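Local coordinates for halogenase (Chondromyces crocatus, PDB 3E1T), which is an FAD-dependent halogenase that probably chlorinates an aromatic group during biosynthesis of the myxobacterial chondrochlorens, at residues Y195-P203 against E264-V272. Numbering follows the deposited sequence.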
ATOM      1  N   TYR A 195     -13.434  -9.328 -10.876  1.00 36.89           N
ATOM      2  CA  TYR A 195     -14.294  -9.734  -9.771  1.00 37.61           C
ATOM      3  C   TYR A 195     -15.200 -10.881 -10.158  1.00 38.09           C
ATOM      4  O   TYR A 195     -15.732 -10.928 -11.270  1.00 37.59           O
ATOM      5  CB  TYR A 195     -15.109  -8.552  -9.257  1.00 37.53           C
ATOM      6  CG  TYR A 195     -14.233  -7.469  -8.676  1.00 38.14           C
ATOM      7  CD1 TYR A 195     -13.951  -7.440  -7.322  1.00 37.98           C
ATOM      8  CD2 TYR A 195     -13.661  -6.490  -9.495  1.00 38.12           C
ATOM      9  CE1 TYR A 195     -13.137  -6.452  -6.784  1.00 38.49           C
ATOM     10  CE2 TYR A 195     -12.835  -5.504  -8.964  1.00 37.22           C
ATOM     11  CZ  TYR A 195     -12.582  -5.493  -7.616  1.00 37.51           C
ATOM     12  OH  TYR A 195     -11.784  -4.522  -7.082  1.00 37.57           O
ATOM     13  N   PHE A 196     -15.359 -11.814  -9.229  1.00 39.29           N
ATOM     14  CA  PHE A 196     -16.091 -13.043  -9.506  1.00 40.21           C
ATOM     15  C   PHE A 196     -17.208 -13.232  -8.479  1.00 41.06           C
ATOM     16  O   PHE A 196     -17.058 -12.875  -7.308  1.00 40.99           O
ATOM     17  CB  PHE A 196     -15.124 -14.234  -9.525  1.00 40.21           C
ATOM     18  CG  PHE A 196     -14.139 -14.201 -10.672  1.00 40.63           C
ATOM     19  CD1 PHE A 196     -14.359 -14.970 -11.810  1.00 40.33           C
ATOM     20  CD2 PHE A 196     -12.997 -13.390 -10.619  1.00 40.52           C
ATOM     21  CE1 PHE A 196     -13.458 -14.942 -12.881  1.00 41.32           C
ATOM     22  CE2 PHE A 196     -12.095 -13.349 -11.680  1.00 40.15           C
ATOM     23  CZ  PHE A 196     -12.324 -14.127 -12.814  1.00 40.71           C
ATOM     24  N   GLU A 197     -18.334 -13.771  -8.936  1.00 42.24           N
ATOM     25  CA  GLU A 197     -19.468 -14.066  -8.063  1.00 43.57           C
ATOM     26  C   GLU A 197     -19.599 -15.567  -7.852  1.00 43.60           C
ATOM     27  O   GLU A 197     -19.458 -16.333  -8.802  1.00 43.42           O
ATOM     28  CB  GLU A 197     -20.772 -13.524  -8.658  1.00 43.97           C
ATOM     29  CG  GLU A 197     -20.997 -12.041  -8.413  1.00 46.44           C
ATOM     30  CD  GLU A 197     -22.097 -11.462  -9.290  1.00 49.56           C
ATOM     31  OE1 GLU A 197     -22.225 -11.889 -10.460  1.00 50.89           O
ATOM     32  OE2 GLU A 197     -22.835 -10.575  -8.809  1.00 51.40           O
ATOM     33  N   ASN A 198     -19.853 -15.958  -6.601  1.00 43.94           N
ATOM     34  CA  ASN A 198     -20.194 -17.344  -6.215  1.00 44.54           C
ATOM     35  C   ASN A 198     -19.012 -18.311  -6.178  1.00 44.46           C
ATOM     36  O   ASN A 198     -19.176 -19.528  -6.358  1.00 44.66           O
ATOM     37  CB  ASN A 198     -21.352 -17.899  -7.066  1.00 44.70           C
ATOM     38  CG  ASN A 198     -22.600 -17.041  -6.981  1.00 45.71           C
ATOM     39  OD1 ASN A 198     -23.156 -16.630  -8.007  1.00 48.44           O
ATOM     40  ND2 ASN A 198     -23.043 -16.756  -5.759  1.00 45.40           N
ATOM     41  N   GLY A 199     -17.822 -17.767  -5.930  1.00 44.13           N
ATOM     42  CA  GLY A 199     -16.621 -18.582  -5.801  1.00 43.25           C
ATOM     43  C   GLY A 199     -16.501 -19.207  -4.429  1.00 42.81           C
ATOM     44  O   GLY A 199     -17.129 -18.756  -3.462  1.00 42.11           O
ATOM     45  N   LYS A 200     -15.667 -20.236  -4.339  1.00 42.48           N
ATOM     46  CA  LYS A 200     -15.500 -20.970  -3.097  1.00 43.01           C
ATOM     47  C   LYS A 200     -14.741 -20.154  -2.064  1.00 43.06           C
ATOM     48  O   LYS A 200     -14.206 -19.078  -2.363  1.00 42.41           O
ATOM     49  CB  LYS A 200     -14.783 -22.301  -3.343  1.00 43.29           C
ATOM     50  CG  LYS A 200     -15.453 -23.188  -4.392  1.00 44.73           C
ATOM     51  CD  LYS A 200     -15.199 -24.660  -4.120  1.00 45.56           C
ATOM     52  CE  LYS A 200     -13.735 -25.021  -4.303  1.00 47.24           C
ATOM     53  NZ  LYS A 200     -13.427 -26.367  -3.744  1.00 48.60           N
ATOM     54  N   ARG A 201     -14.696 -20.683  -0.847  1.00 43.29           N
ATOM     55  CA  ARG A 201     -14.026 -20.035   0.265  1.00 43.76           C
ATOM     56  C   ARG A 201     -13.043 -20.983   0.952  1.00 44.18           C
ATOM     57  O   ARG A 201     -13.125 -22.210   0.799  1.00 44.07           O
ATOM     58  CB  ARG A 201     -15.062 -19.518   1.265  1.00 43.69           C
ATOM     59  CG  ARG A 201     -16.040 -18.489   0.682  1.00 44.46           C
ATOM     60  CD  ARG A 201     -15.529 -17.089   0.937  1.00 44.89           C
ATOM     61  NE  ARG A 201     -16.261 -16.040   0.225  1.00 45.15           N
ATOM     62  CZ  ARG A 201     -16.012 -15.659  -1.025  1.00 43.72           C
ATOM     63  NH1 ARG A 201     -15.069 -16.258  -1.735  1.00 42.90           N
ATOM     64  NH2 ARG A 201     -16.701 -14.669  -1.564  1.00 44.64           N
ATOM     65  N   LEU A 202     -12.105 -20.402   1.696  1.00 44.42           N
ATOM     66  CA  LEU A 202     -11.173 -21.170   2.517  1.00 44.83           C
ATOM     67  C   LEU A 202     -11.922 -21.916   3.632  1.00 45.20           C
ATOM     68  O   LEU A 202     -12.991 -21.466   4.069  1.00 45.26           O
ATOM     69  CB  LEU A 202     -10.083 -20.258   3.096  1.00 44.63           C
ATOM     70  CG  LEU A 202      -9.023 -19.710   2.121  1.00 44.51           C
ATOM     71  CD1 LEU A 202      -8.234 -18.593   2.772  1.00 44.43           C
ATOM     72  CD2 LEU A 202      -8.072 -20.793   1.601  1.00 43.66           C
ATOM     73  N   PRO A 203     -11.360 -23.052   4.097  1.00 45.55           N
ATOM     74  CA  PRO A 203     -12.015 -23.942   5.062  1.00 45.84           C
ATOM     75  C   PRO A 203     -12.107 -23.368   6.470  1.00 46.42           C
ATOM     76  O   PRO A 203     -11.757 -22.207   6.695  1.00 46.36           O
ATOM     77  CB  PRO A 203     -11.094 -25.176   5.100  1.00 45.86           C
ATOM     78  CG  PRO A 203     -10.101 -25.009   4.011  1.00 45.78           C
ATOM     79  CD  PRO A 203     -10.027 -23.550   3.706  1.00 45.49           C
ATOM     80  N   GLU A 264      -9.847 -24.165  -9.168  1.00 42.61           N
ATOM     81  CA  GLU A 264     -10.903 -24.850  -8.425  1.00 43.24           C
ATOM     82  C   GLU A 264     -11.818 -23.890  -7.652  1.00 43.08           C
ATOM     83  O   GLU A 264     -13.043 -24.049  -7.665  1.00 43.25           O
ATOM     84  CB  GLU A 264     -10.347 -25.985  -7.551  1.00 43.54           C
ATOM     85  CG  GLU A 264      -9.699 -25.581  -6.252  1.00 45.20           C
ATOM     86  CD  GLU A 264      -9.900 -26.634  -5.162  1.00 47.24           C
ATOM     87  OE1 GLU A 264      -8.935 -27.372  -4.859  1.00 48.61           O
ATOM     88  OE2 GLU A 264     -11.023 -26.728  -4.614  1.00 46.51           O
ATOM     89  N   TYR A 265     -11.245 -22.865  -7.023  1.00 42.40           N
ATOM     90  CA  TYR A 265     -12.064 -21.922  -6.269  1.00 41.91           C
ATOM     91  C   TYR A 265     -13.018 -21.133  -7.154  1.00 41.99           C
ATOM     92  O   TYR A 265     -14.060 -20.673  -6.675  1.00 41.70           O
ATOM     93  CB  TYR A 265     -11.202 -20.989  -5.413  1.00 41.72           C
ATOM     94  CG  TYR A 265     -10.804 -21.572  -4.073  1.00 42.14           C
ATOM     95  CD1 TYR A 265     -10.266 -22.855  -3.981  1.00 42.06           C
ATOM     96  CD2 TYR A 265     -10.954 -20.840  -2.901  1.00 42.01           C
ATOM     97  CE1 TYR A 265      -9.894 -23.396  -2.769  1.00 42.26           C
ATOM     98  CE2 TYR A 265     -10.589 -21.379  -1.669  1.00 42.35           C
ATOM     99  CZ  TYR A 265     -10.055 -22.660  -1.618  1.00 42.30           C
ATOM    100  OH  TYR A 265      -9.678 -23.209  -0.420  1.00 42.99           O
ATOM    101  N   LEU A 266     -12.681 -20.989  -8.437  1.00 41.78           N
ATOM    102  CA  LEU A 266     -13.523 -20.214  -9.361  1.00 42.28           C
ATOM    103  C   LEU A 266     -14.400 -21.047 -10.303  1.00 42.79           C
ATOM    104  O   LEU A 266     -15.229 -20.490 -11.036  1.00 42.79           O
ATOM    105  CB  LEU A 266     -12.692 -19.192 -10.159  1.00 41.86           C
ATOM    106  CG  LEU A 266     -12.053 -18.036  -9.366  1.00 41.58           C
ATOM    107  CD1 LEU A 266     -11.215 -17.167 -10.279  1.00 39.45           C
ATOM    108  CD2 LEU A 266     -13.081 -17.176  -8.611  1.00 40.16           C
ATOM    109  N   ALA A 267     -14.231 -22.367 -10.268  1.00 43.05           N
ATOM    110  CA  ALA A 267     -15.074 -23.276 -11.048  1.00 44.02           C
ATOM    111  C   ALA A 267     -16.583 -23.022 -10.871  1.00 44.11           C
ATOM    112  O   ALA A 267     -17.306 -22.967 -11.869  1.00 44.46           O
ATOM    113  CB  ALA A 267     -14.713 -24.749 -10.769  1.00 43.81           C
ATOM    114  N   PRO A 268     -17.063 -22.851  -9.619  1.00 44.38           N
ATOM    115  CA  PRO A 268     -18.486 -22.531  -9.437  1.00 44.86           C
ATOM    116  C   PRO A 268     -18.867 -21.103  -9.825  1.00 45.31           C
ATOM    117  O   PRO A 268     -20.055 -20.766  -9.827  1.00 44.96           O
ATOM    118  CB  PRO A 268     -18.713 -22.722  -7.927  1.00 44.39           C
ATOM    119  CG  PRO A 268     -17.501 -23.380  -7.408  1.00 44.67           C
ATOM    120  CD  PRO A 268     -16.385 -22.988  -8.320  1.00 44.70           C
ATOM    121  N   ALA A 269     -17.872 -20.288 -10.173  1.00 46.01           N
ATOM    122  CA  ALA A 269     -18.060 -18.839 -10.234  1.00 46.63           C
ATOM    123  C   ALA A 269     -18.345 -18.283 -11.615  1.00 46.93           C
ATOM    124  O   ALA A 269     -17.944 -18.846 -12.639  1.00 47.01           O
ATOM    125  CB  ALA A 269     -16.862 -18.109  -9.590  1.00 46.50           C
ATOM    126  N   THR A 270     -19.071 -17.173 -11.623  1.00 47.39           N
ATOM    127  CA  THR A 270     -19.267 -16.383 -12.824  1.00 48.29           C
ATOM    128  C   THR A 270     -18.622 -15.018 -12.608  1.00 48.52           C
ATOM    129  O   THR A 270     -18.696 -14.445 -11.516  1.00 48.50           O
ATOM    130  CB  THR A 270     -20.767 -16.238 -13.199  1.00 48.16           C
ATOM    131  OG1 THR A 270     -20.896 -15.380 -14.337  1.00 48.93           O
ATOM    132  CG2 THR A 270     -21.581 -15.668 -12.042  1.00 48.48           C
ATOM    133  N   ARG A 271     -17.967 -14.511 -13.641  1.00 48.94           N
ATOM    134  CA  ARG A 271     -17.356 -13.207 -13.529  1.00 49.65           C
ATOM    135  C   ARG A 271     -18.420 -12.126 -13.634  1.00 49.88           C
ATOM    136  O   ARG A 271     -19.371 -12.249 -14.418  1.00 50.01           O
ATOM    137  CB  ARG A 271     -16.304 -13.011 -14.610  1.00 49.90           C
ATOM    138  CG  ARG A 271     -15.105 -12.267 -14.091  1.00 50.44           C
ATOM    139  CD  ARG A 271     -14.267 -11.710 -15.192  1.00 51.61           C
ATOM    140  NE  ARG A 271     -14.658 -10.334 -15.456  1.00 53.39           N
ATOM    141  CZ  ARG A 271     -15.095  -9.884 -16.624  1.00 52.80           C
ATOM    142  NH1 ARG A 271     -15.187 -10.695 -17.669  1.00 52.46           N
ATOM    143  NH2 ARG A 271     -15.420  -8.609 -16.741  1.00 52.29           N
ATOM    144  N   VAL A 272     -18.266 -11.078 -12.834  1.00 49.94           N
ATOM    145  CA  VAL A 272     -19.131  -9.906 -12.946  1.00 50.25           C
ATOM    146  C   VAL A 272     -18.865  -9.227 -14.293  1.00 50.55           C
ATOM    147  O   VAL A 272     -17.708  -9.027 -14.675  1.00 50.60           O
ATOM    148  CB  VAL A 272     -18.918  -8.926 -11.782  1.00 50.03           C
ATOM    149  CG1 VAL A 272     -19.931  -7.791 -11.847  1.00 50.46           C
ATOM    150  CG2 VAL A 272     -19.037  -9.648 -10.457  1.00 49.95           C
TER
HETATM  151  O   HOH W   1     -14.534  -8.396 -13.197  1.00 45.38           O
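Two aliphatic groups from 264-272 clasp the ring of Phe196: Leu266 CD1 sits over the centre of one face, 3.9 Å from the centroid, and Arg271 CG covers the opposite face, displaced toward the rim, 3.5 Å from the centroid. Both are CH-pi contacts. The first torsion holds CG anti to the carbonyl carbon and beside the backbone N (chi1 -67°), which swings the ring between the two groups, and Ile256 of helix 248-257 adds to its surroundings. The Arg271 guanidinium is turned 78° from the ring and receives at its edge a water that accepts from NE and from Tyr195 N. Cutting Phe196 back to an alanine would probably leave Leu266 and the aliphatic part of Arg271 without the ring that lies between them, opening a gap between the two side chains. Tyr265 carries the second ring, with Lys200 CB over one face, Glu264 CG in plane at its edge, and Leu202 CD2 3.5 Å from Tyr265 OH.

The Phe196 ring rises from a short antiparallel pairing, in which strand 270-271 borders the end of strand 189-197, part of the large mixed sheet of this flavoprotein halogenase. Phe196 and Arg271 make a non-hydrogen-bonded pair, Glu197 and Thr270 a hydrogen-bonded one; Glu197 N reaches Thr270 O at 2.7 Å, nearly straight at 173°. Glu197 and Thr270 lie side by side on the other side of the sheet from Phe196, and Val272 CG2 packs on Glu197 CG at 3.7 Å.

A type I turn from Leu266 to Ala269 leads into strand 270-271, and past the end of strand 189-197 Lys200 N donates to Tyr265 O at 2.9 Å. The bent Lys200 chain passes Pro268 CG and ends in a salt bridge, NZ to Glu264 OE2 at 2.6 Å.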